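Local atomic coordinates of capsid protein VP1 (Human polyomavirus 12, PDB entry 6Y5Z), a protein that forms the pentameric building block of the polyomavirus shell and probably assembles, as 72 such units, into an icosahedral capsid of T=7 symmetry. Residues D[21-26]-D[263-268]. Sequence-based numbering, arbitrary orientation.
Sequences QIEAFL and PRYFNV
Tyr265 OH donates a hydrogen bond to Glu23 OE2 at 2.6 Å. The hydroxyl meets the carboxylate on its anti side, and OE2 lies at the edge of the phenol ring, near its plane. Glu23 CG sits between its backbone N and carbonyl carbon (chi1 79°). Beyond CG the chain is extended, which brings the carboxylate up beside the hydroxyl. Asn267 ND2 adds a weak bond to the same Tyr265 OH, which should help fix its direction.

On the other side of the Asn267 amide, OD1 accepts from Gln21 NE2 at 2.7 Å. This donor stands above the carbonyl plane, and the two amide planes are 61° apart. A water takes a second bond from Gln21 NE2 and donates to Asn267 O, so it ties side chain to backbone.

The backbones form an antiparallel ladder. Ile22, Ala24 and Leu26 make hydrogen-bonded pairs with Val268, Phe266 and Arg264, each with two N-H...O bonds, such as Val268 N to Ile22 O at 2.8 Å.

Beyond Glu23 the same face carries an edge-to-face aromatic pair. Tyr265 CD1 lies over the centre of the Phe25 ring, 3.6 Å from Phe25 CZ, with ring centroids 4.9 Å apart. Leu26 and Phe266 pack on the opposite face, where Leu26 CD2 is 4.1 Å from Phe266 CE1.

Segment 263-268 lies between strand 9-26 and strand 83-96, whose backbone bonds to Tyr265 and Asn267. The Phe266 face turns into the VP1 beta-sandwich, against Phe128 and Val130 of strand 124-131 and Leu240 and Cys242 of strand 237-250, where Arg264 also forms a salt bridge with Asp244. The Tyr265 face meets a neighbouring subunit: Leu168 of that chain packs on Phe25 and its Pro191 on Tyr265, making this sheet part of the pentamer interface.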
ATOM      1  N   GLN D  21     -26.544  15.977  16.180  1.00 24.19           N
ATOM      2  CA  GLN D  21     -25.126  15.931  15.728  1.00 23.50           C
ATOM      3  C   GLN D  21     -24.320  16.728  16.756  1.00 22.32           C
ATOM      4  O   GLN D  21     -24.784  17.804  17.167  1.00 23.69           O
ATOM      5  CB  GLN D  21     -24.923  16.503  14.316  1.00 24.39           C
ATOM      6  CG  GLN D  21     -25.701  15.796  13.202  1.00 28.94           C
ATOM      7  CD  GLN D  21     -25.134  14.486  12.690  1.00 30.21           C
ATOM      8  OE1 GLN D  21     -25.863  13.603  12.223  1.00 28.29           O
ATOM      9  NE2 GLN D  21     -23.818  14.348  12.748  1.00 26.31           N
ATOM     10  N   ILE D  22     -23.192  16.188  17.198  1.00 19.03           N
ATOM     11  CA  ILE D  22     -22.271  16.856  18.159  1.00 20.20           C
ATOM     12  C   ILE D  22     -20.949  17.017  17.421  1.00 18.80           C
ATOM     13  O   ILE D  22     -20.397  15.983  16.971  1.00 22.17           O
ATOM     14  CB  ILE D  22     -22.094  15.996  19.419  1.00 22.46           C
ATOM     15  CG1 ILE D  22     -23.424  15.789  20.150  1.00 25.12           C
ATOM     16  CG2 ILE D  22     -21.036  16.592  20.324  1.00 24.32           C
ATOM     17  CD1 ILE D  22     -24.083  17.075  20.602  1.00 26.97           C
ATOM     18  N   GLU D  23     -20.422  18.229  17.329  1.00 16.36           N
ATOM     19  CA  GLU D  23     -19.115  18.433  16.682  1.00 18.38           C
ATOM     20  C   GLU D  23     -18.133  19.027  17.684  1.00 17.50           C
ATOM     21  O   GLU D  23     -18.541  19.727  18.631  1.00 17.95           O
ATOM     22  CB  GLU D  23     -19.304  19.244  15.400  1.00 21.34           C
ATOM     23  CG  GLU D  23     -19.468  20.725  15.596  1.00 23.57           C
ATOM     24  CD  GLU D  23     -19.523  21.512  14.288  1.00 28.24           C
ATOM     25  OE1 GLU D  23     -19.713  22.743  14.388  1.00 32.90           O
ATOM     26  OE2 GLU D  23     -19.394  20.911  13.158  1.00 27.23           O
ATOM     27  N   ALA D  24     -16.860  18.709  17.502  1.00 15.51           N
ATOM     28  CA  ALA D  24     -15.777  19.223  18.361  1.00 16.89           C
ATOM     29  C   ALA D  24     -14.463  19.146  17.606  1.00 16.29           C
ATOM     30  O   ALA D  24     -14.283  18.215  16.800  1.00 16.03           O
ATOM     31  CB  ALA D  24     -15.713  18.443  19.638  1.00 17.19           C
ATOM     32  N   PHE D  25     -13.552  20.068  17.908  1.00 16.42           N
ATOM     33  CA  PHE D  25     -12.119  19.958  17.549  1.00 16.57           C
ATOM     34  C   PHE D  25     -11.371  19.663  18.850  1.00 17.26           C
ATOM     35  O   PHE D  25     -11.637  20.337  19.847  1.00 19.13           O
ATOM     36  CB  PHE D  25     -11.612  21.233  16.875  1.00 17.64           C
ATOM     37  CG  PHE D  25     -12.087  21.520  15.463  1.00 19.88           C
ATOM     38  CD1 PHE D  25     -11.419  21.005  14.365  1.00 20.78           C
ATOM     39  CD2 PHE D  25     -13.147  22.381  15.236  1.00 22.14           C
ATOM     40  CE1 PHE D  25     -11.822  21.327  13.072  1.00 20.76           C
ATOM     41  CE2 PHE D  25     -13.555  22.700  13.946  1.00 20.77           C
ATOM     42  CZ  PHE D  25     -12.886  22.178  12.866  1.00 20.92           C
ATOM     43  N   LEU D  26     -10.509  18.653  18.862  1.00 15.65           N
ATOM     44  CA  LEU D  26      -9.545  18.396  19.956  1.00 15.60           C
ATOM     45  C   LEU D  26      -8.163  18.843  19.491  1.00 15.13           C
ATOM     46  O   LEU D  26      -7.676  18.323  18.486  1.00 15.39           O
ATOM     47  CB  LEU D  26      -9.584  16.922  20.358  1.00 16.51           C
ATOM     48  CG  LEU D  26     -10.694  16.549  21.339  1.00 17.21           C
ATOM     49  CD1 LEU D  26     -12.082  16.859  20.802  1.00 18.06           C
ATOM     50  CD2 LEU D  26     -10.589  15.085  21.726  1.00 17.64           C
ATOM     51  N   PRO D 263      -4.526  18.907  15.018  1.00 12.51           N
ATOM     52  CA  PRO D 263      -5.845  18.793  15.625  1.00 12.69           C
ATOM     53  C   PRO D 263      -6.726  17.803  14.876  1.00 12.69           C
ATOM     54  O   PRO D 263      -6.512  17.578  13.705  1.00 13.09           O
ATOM     55  CB  PRO D 263      -6.474  20.186  15.522  1.00 13.18           C
ATOM     56  CG  PRO D 263      -5.429  21.045  14.858  1.00 13.29           C
ATOM     57  CD  PRO D 263      -4.345  20.166  14.299  1.00 13.06           C
ATOM     58  N   ARG D 264      -7.720  17.283  15.577  1.00 12.50           N
ATOM     59  CA  ARG D 264      -8.718  16.375  14.994  1.00 12.60           C
ATOM     60  C   ARG D 264     -10.116  16.943  15.204  1.00 13.37           C
ATOM     61  O   ARG D 264     -10.477  17.305  16.338  1.00 12.63           O
ATOM     62  CB  ARG D 264      -8.573  14.981  15.605  1.00 12.95           C
ATOM     63  CG  ARG D 264      -9.601  13.977  15.116  1.00 12.61           C
ATOM     64  CD  ARG D 264      -9.329  12.590  15.662  1.00 13.41           C
ATOM     65  NE  ARG D 264      -8.177  11.888  15.088  1.00 13.53           N
ATOM     66  CZ  ARG D 264      -8.201  11.082  14.028  1.00 13.97           C
ATOM     67  NH1 ARG D 264      -7.094  10.475  13.626  1.00 14.47           N
ATOM     68  NH2 ARG D 264      -9.328  10.915  13.348  1.00 14.03           N
ATOM     69  N   TYR D 265     -10.903  16.887  14.145  1.00 13.06           N
ATOM     70  CA  TYR D 265     -12.348  17.185  14.144  1.00 13.44           C
ATOM     71  C   TYR D 265     -13.148  15.900  14.319  1.00 12.55           C
ATOM     72  O   TYR D 265     -12.799  14.842  13.722  1.00 12.74           O
ATOM     73  CB  TYR D 265     -12.728  17.815  12.811  1.00 14.38           C
ATOM     74  CG  TYR D 265     -14.183  18.124  12.635  1.00 14.28           C
ATOM     75  CD1 TYR D 265     -14.783  19.180  13.297  1.00 14.88           C
ATOM     76  CD2 TYR D 265     -14.964  17.340  11.809  1.00 14.83           C
ATOM     77  CE1 TYR D 265     -16.136  19.455  13.123  1.00 15.82           C
ATOM     78  CE2 TYR D 265     -16.297  17.634  11.581  1.00 15.44           C
ATOM     79  CZ  TYR D 265     -16.895  18.665  12.269  1.00 15.47           C
ATOM     80  OH  TYR D 265     -18.225  18.897  11.999  1.00 17.66           O
ATOM     81  N   PHE D 266     -14.262  16.018  15.033  1.00 11.99           N
ATOM     82  CA  PHE D 266     -15.275  14.957  15.204  1.00 12.13           C
ATOM     83  C   PHE D 266     -16.645  15.542  14.907  1.00 13.96           C
ATOM     84  O   PHE D 266     -16.964  16.619  15.444  1.00 13.93           O
ATOM     85  CB  PHE D 266     -15.331  14.412  16.630  1.00 13.27           C
ATOM     86  CG  PHE D 266     -14.078  13.745  17.141  1.00 13.31           C
ATOM     87  CD1 PHE D 266     -12.967  14.483  17.543  1.00 13.21           C
ATOM     88  CD2 PHE D 266     -14.046  12.374  17.314  1.00 13.51           C
ATOM     89  CE1 PHE D 266     -11.851  13.853  18.068  1.00 13.63           C
ATOM     90  CE2 PHE D 266     -12.928  11.748  17.846  1.00 13.66           C
ATOM     91  CZ  PHE D 266     -11.838  12.491  18.240  1.00 13.86           C
ATOM     92  N   ASN D 267     -17.448  14.836  14.110  1.00 14.02           N
ATOM     93  CA  ASN D 267     -18.900  15.123  13.998  1.00 14.30           C
ATOM     94  C   ASN D 267     -19.612  13.800  14.211  1.00 13.56           C
ATOM     95  O   ASN D 267     -19.568  12.944  13.317  1.00 13.49           O
ATOM     96  CB  ASN D 267     -19.283  15.774  12.672  1.00 14.60           C
ATOM     97  CG  ASN D 267     -20.726  16.241  12.677  1.00 17.74           C
ATOM     98  OD1 ASN D 267     -21.558  15.660  13.349  1.00 20.55           O
ATOM     99  ND2 ASN D 267     -21.017  17.347  12.019  1.00 20.94           N
ATOM    100  N   VAL D 268     -20.218  13.656  15.378  1.00 14.25           N
ATOM    101  CA  VAL D 268     -20.861  12.386  15.814  1.00 14.05           C
ATOM    102  C   VAL D 268     -22.364  12.508  15.647  1.00 15.86           C
ATOM    103  O   VAL D 268     -22.965  13.499  16.147  1.00 16.18           O
ATOM    104  CB  VAL D 268     -20.483  12.019  17.256  1.00 14.47           C
ATOM    105  CG1 VAL D 268     -21.131  10.716  17.698  1.00 14.21           C
ATOM    106  CG2 VAL D 268     -18.974  11.948  17.404  1.00 14.63           C
TER
HETATM  107  O   HOH W   1     -21.704  12.808  11.492  1.00 21.29           O